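Local coordinates for protein putative amidohydrolase (Unidentified, PDB 3FEQ) that probably acts as a zinc-dependent prolidase of the amidohydrolase superfamily, hydrolysing dipeptides that end in proline, at residues Leu377-Gly382 with Arg397-Leu402; Val7-Asn12 with Ala49-Gly54. All blocks are in the same frame, centred on the assembly; numbering follows the deposited sequence.

Overall arrangement
Along the chain, contact 2 (7-12 with 49-54) is complete before contact 1 (377-382 with 397-402) begins, yet their centres lie only about 11 Å apart and both belong to one mixed sheet. N-terminal and C-terminal strands thus come together in the small beta domain that amidohydrolases commonly carry beside the catalytic TIM barrel. Three apolar pairs join the contacts: V52 with V379, I50 with Y400, and L8 with L402. Strand 56-66 is the common neighbour: it pairs with 11-15 and with 377-380, and it carries the zinc ligand H65 near its end, with H67 just beyond, so the beta domain is directly continuous with the metal-bearing barrel.

Contact 1 of 2, residues Leu377-Gly382 with Arg397-Leu402; sequences LVVLDG and RVEYVL
V379 faces both E399 and Y400 across an antiparallel strand pair, a classic beta bulge that moves the register by one residue before L380 meets V398. The carbonyl O of V379 takes E399 N at 3.1 Å, almost in line with the C=O, and Y400 N through a weak, long bond. On one side L377 and L402 exchange two bonds and V379 N reaches Y400 O at 2.8 Å; on the other, D381 N closes the pairing on R397 O.

Apolar packing divides between two faces. V379 and Y400 lie side by side, and CG1 of V379, anti to the backbone N (chi1 167°), comes to the ring edge at CD2 (3.7 Å). L377 and L402 pack through their CB atoms on this face. On the other, which carries V378, L380, V398 and V401, V378 CG1 meets V398 CG2 at 3.8 Å, the side chains roughly perpendicular, while CD1 of L380 reaches V398 CB. L380 also packs on T56 and M58 of strand 56-66, whose backbone bonds make 377-380 an inner strand.

E399 starts with CG between its backbone N and carbonyl carbon (chi1 67°) and bends at chi2, which brings OE1 3.4 Å from D381 CB and 3.1 Å from D381 N, at an angle too poor for a hydrogen bond. D381 OD1 and E399 OE2 lie 4.2 Å apart with carboxylate planes at 86°, like charges whose repulsion is probably eased by solvent at D381 and by K55, which E399 touches. The aliphatic part of R397 passes along the D381 backbone, its CD 3.3 Å from D381 O.

Contact 2 of 2, residues Val7-Asn12 with Ala49-Gly54; sequences VLQGGN and AIDVRG
The carbonyl O of V7 receives I50 N at 3.0 Å, the shortest hydrogen bond between these two parallel strands, and the CA-H of A49 approaches the same oxygen. The bonding then alternates as parallel pairing requires: Q9 N gives to I50 O at 3.2 Å, and Q9 O accepts from V52 N. Q9 therefore uses both its backbone groups on the partner strand, bonding to residues on either side of D51.

The parallel pairs run from V7 with A49 to Q9 with D51; at G10 the chain turns a corner with a positive phi (74°). Beyond it, G11 presents its CA-H to V52 O, and OD1 of N12 comes alongside the backbone of G54.

One face of the pair is apolar. L8 and I50 lie side by side and point the same way, with L8 CD1 against both CB and CD1 of I50, each at 3.8 Å. V52 adds CG2, which its first torsion turns away from the carbonyl carbon, next to L8 CB.

The face carrying Q9 and D51 also holds V7 and A49. The Q9 chain rises from a first torsion of 45° and then runs extended, so that CG passes 3.4 Å from I50 O. The Q9 and D51 side chains cross at about a right angle, amide and carboxylate planes 82° apart, and NE2 of Q9 lies 3.5 Å from D51 OD2 without a hydrogen bond. D51 OD1 instead forms a salt bridge with R53 NE at 2.8 Å, of weak hydrogen-bond geometry.

Strand 398-403 covers the apolar face, L8 packing on L402 and I50 on Y400. Strand 5-9 runs between 48-51 and the antiparallel strand 20-30; after the corner, N12 bonds to K55 and V57, carrying the chain into strand 11-15 alongside strand 56-66.

Contact 1 of 2, residues Leu377-Gly382 with Arg397-Leu402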
# COMPACT_ATOMS: atom_id res chain seq x y z
N LEU C 377 3.53 -48.01 -21.82
CA LEU C 377 3.68 -48.72 -23.08
C LEU C 377 2.65 -48.29 -24.10
O LEU C 377 1.52 -47.93 -23.75
CB LEU C 377 3.54 -50.23 -22.88
CG LEU C 377 4.72 -51.05 -22.35
CD1 LEU C 377 6.07 -50.36 -22.60
CD2 LEU C 377 4.52 -51.35 -20.87
N VAL C 378 3.04 -48.36 -25.36
CA VAL C 378 2.12 -48.18 -26.46
C VAL C 378 2.15 -49.46 -27.27
O VAL C 378 3.21 -50.06 -27.46
CB VAL C 378 2.56 -47.00 -27.34
CG1 VAL C 378 1.83 -47.02 -28.65
CG2 VAL C 378 2.28 -45.71 -26.63
N VAL C 379 0.97 -49.91 -27.70
CA VAL C 379 0.88 -51.02 -28.62
C VAL C 379 0.41 -50.59 -30.00
O VAL C 379 -0.64 -49.98 -30.16
CB VAL C 379 0.03 -52.16 -28.05
CG1 VAL C 379 -0.32 -53.15 -29.13
CG2 VAL C 379 0.77 -52.83 -26.92
N LEU C 380 1.22 -50.93 -30.99
CA LEU C 380 1.19 -50.30 -32.29
C LEU C 380 0.89 -51.36 -33.35
O LEU C 380 1.52 -52.41 -33.37
CB LEU C 380 2.56 -49.69 -32.54
CG LEU C 380 2.68 -48.21 -32.86
CD1 LEU C 380 1.60 -47.44 -32.14
CD2 LEU C 380 4.05 -47.73 -32.45
N ASP C 381 -0.06 -51.06 -34.22
CA ASP C 381 -0.42 -51.95 -35.33
C ASP C 381 0.44 -51.67 -36.57
O ASP C 381 0.06 -50.88 -37.44
CB ASP C 381 -1.91 -51.76 -35.66
CG ASP C 381 -2.41 -52.73 -36.73
OD1 ASP C 381 -2.19 -53.95 -36.60
OD2 ASP C 381 -3.06 -52.26 -37.70
N GLY C 382 1.60 -52.30 -36.64
CA GLY C 382 2.52 -52.05 -37.73
C GLY C 382 3.88 -51.73 -37.18
O GLY C 382 4.08 -51.72 -35.97
N ARG C 397 -3.28 -45.67 -35.65
CA ARG C 397 -2.75 -47.03 -35.58
C ARG C 397 -2.20 -47.48 -34.22
O ARG C 397 -1.40 -48.41 -34.15
CB ARG C 397 -1.70 -47.22 -36.68
CG ARG C 397 -2.08 -48.27 -37.71
CD ARG C 397 -1.15 -48.22 -38.91
NE ARG C 397 -1.77 -47.58 -40.07
CZ ARG C 397 -1.67 -46.30 -40.39
NH1 ARG C 397 -0.96 -45.46 -39.63
NH2 ARG C 397 -2.29 -45.84 -41.46
N VAL C 398 -2.65 -46.84 -33.14
CA VAL C 398 -2.29 -47.25 -31.78
C VAL C 398 -3.52 -47.77 -31.07
O VAL C 398 -4.48 -47.03 -30.88
CB VAL C 398 -1.69 -46.06 -30.98
CG1 VAL C 398 -2.37 -44.76 -31.35
CG2 VAL C 398 -1.80 -46.30 -29.49
N GLU C 399 -3.53 -49.05 -30.72
CA GLU C 399 -4.73 -49.63 -30.16
C GLU C 399 -4.66 -49.94 -28.67
O GLU C 399 -5.68 -50.18 -28.05
CB GLU C 399 -5.19 -50.86 -30.94
CG GLU C 399 -4.27 -52.04 -30.84
CD GLU C 399 -3.55 -52.28 -32.13
OE1 GLU C 399 -2.42 -51.77 -32.29
OE2 GLU C 399 -4.13 -52.96 -33.01
N TYR C 400 -3.46 -49.93 -28.11
CA TYR C 400 -3.33 -50.05 -26.66
C TYR C 400 -2.40 -49.01 -26.07
O TYR C 400 -1.30 -48.80 -26.58
CB TYR C 400 -2.86 -51.44 -26.25
CG TYR C 400 -3.86 -52.54 -26.52
CD1 TYR C 400 -5.06 -52.61 -25.81
CD2 TYR C 400 -3.61 -53.52 -27.47
CE1 TYR C 400 -5.97 -53.62 -26.05
CE2 TYR C 400 -4.52 -54.54 -27.71
CZ TYR C 400 -5.70 -54.58 -27.00
OH TYR C 400 -6.61 -55.58 -27.22
N VAL C 401 -2.84 -48.35 -25.01
CA VAL C 401 -1.93 -47.52 -24.23
C VAL C 401 -1.94 -47.94 -22.76
O VAL C 401 -2.99 -48.01 -22.13
CB VAL C 401 -2.25 -46.02 -24.35
CG1 VAL C 401 -1.34 -45.21 -23.47
CG2 VAL C 401 -2.12 -45.56 -25.79
N LEU C 402 -0.76 -48.27 -22.25
CA LEU C 402 -0.63 -48.60 -20.84
C LEU C 402 0.09 -47.49 -20.11
O LEU C 402 1.09 -46.96 -20.60
CB LEU C 402 0.14 -49.90 -20.68
CG LEU C 402 -0.69 -51.16 -20.48
CD1 LEU C 402 -1.36 -51.55 -21.77
CD2 LEU C 402 0.19 -52.27 -19.97

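Contact 2 of 2, residues Val7-Asn12 with Ala49-Gly54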
# COMPACT_ATOMS: atom_id res chain seq x y z
N VAL C 7 0.56 -59.29 -18.58
CA VAL C 7 1.48 -59.71 -19.62
C VAL C 7 1.01 -59.27 -20.99
O VAL C 7 -0.08 -59.66 -21.43
CB VAL C 7 1.67 -61.23 -19.62
CG1 VAL C 7 2.49 -61.67 -20.83
CG2 VAL C 7 2.32 -61.69 -18.32
N LEU C 8 1.82 -58.47 -21.67
CA LEU C 8 1.70 -58.33 -23.11
C LEU C 8 2.46 -59.46 -23.77
O LEU C 8 3.68 -59.52 -23.64
CB LEU C 8 2.28 -57.00 -23.58
CG LEU C 8 1.67 -55.67 -23.16
CD1 LEU C 8 0.18 -55.79 -22.90
CD2 LEU C 8 2.38 -55.11 -21.94
N GLN C 9 1.75 -60.32 -24.49
CA GLN C 9 2.34 -61.56 -24.98
C GLN C 9 2.54 -61.61 -26.50
O GLN C 9 1.64 -61.28 -27.27
CB GLN C 9 1.55 -62.77 -24.50
CG GLN C 9 0.05 -62.62 -24.63
CD GLN C 9 -0.69 -63.74 -23.92
OE1 GLN C 9 -0.16 -64.36 -22.99
NE2 GLN C 9 -1.93 -63.99 -24.34
N GLY C 10 3.74 -62.03 -26.90
CA GLY C 10 4.06 -62.28 -28.30
C GLY C 10 4.22 -61.02 -29.12
O GLY C 10 4.01 -61.03 -30.34
N GLY C 11 4.58 -59.93 -28.44
CA GLY C 11 4.76 -58.64 -29.09
C GLY C 11 6.12 -58.52 -29.76
O GLY C 11 7.04 -59.28 -29.45
N ASN C 12 6.24 -57.56 -30.67
CA ASN C 12 7.54 -57.22 -31.24
C ASN C 12 8.11 -56.00 -30.54
O ASN C 12 7.78 -54.86 -30.86
CB ASN C 12 7.42 -56.99 -32.75
CG ASN C 12 6.49 -57.98 -33.41
OD1 ASN C 12 5.56 -57.59 -34.11
ND2 ASN C 12 6.72 -59.26 -33.18
N ALA C 49 -3.85 -60.64 -19.08
CA ALA C 49 -3.04 -60.82 -20.24
C ALA C 49 -3.67 -60.20 -21.45
O ALA C 49 -4.87 -60.07 -21.51
CB ALA C 49 -2.81 -62.24 -20.46
N ILE C 50 -2.86 -59.85 -22.43
CA ILE C 50 -3.33 -59.09 -23.57
C ILE C 50 -2.53 -59.55 -24.79
O ILE C 50 -1.30 -59.47 -24.80
CB ILE C 50 -3.14 -57.58 -23.35
CG1 ILE C 50 -3.91 -57.14 -22.10
CG2 ILE C 50 -3.63 -56.80 -24.55
CD1 ILE C 50 -3.36 -55.89 -21.45
N ASP C 51 -3.23 -60.09 -25.79
CA ASP C 51 -2.57 -60.70 -26.94
C ASP C 51 -2.10 -59.66 -27.94
O ASP C 51 -2.90 -58.97 -28.57
CB ASP C 51 -3.47 -61.73 -27.63
CG ASP C 51 -2.68 -62.76 -28.43
OD1 ASP C 51 -2.57 -62.60 -29.66
OD2 ASP C 51 -2.16 -63.73 -27.83
N VAL C 52 -0.78 -59.55 -28.06
CA VAL C 52 -0.16 -58.55 -28.90
C VAL C 52 0.62 -59.22 -30.02
O VAL C 52 1.81 -58.97 -30.20
CB VAL C 52 0.78 -57.67 -28.08
CG1 VAL C 52 1.14 -56.42 -28.86
CG2 VAL C 52 0.12 -57.29 -26.76
N ARG C 53 -0.05 -60.10 -30.75
CA ARG C 53 0.60 -60.86 -31.81
C ARG C 53 0.78 -59.98 -33.05
O ARG C 53 -0.15 -59.26 -33.46
CB ARG C 53 -0.16 -62.17 -32.09
CG ARG C 53 -0.96 -62.27 -33.41
CD ARG C 53 -2.26 -61.45 -33.42
NE ARG C 53 -3.09 -61.68 -32.24
CZ ARG C 53 -4.10 -60.90 -31.87
NH1 ARG C 53 -4.79 -61.20 -30.78
NH2 ARG C 53 -4.42 -59.82 -32.57
N GLY C 54 1.99 -59.98 -33.60
CA GLY C 54 2.29 -59.23 -34.82
C GLY C 54 2.03 -57.74 -34.68
O GLY C 54 1.59 -57.08 -35.63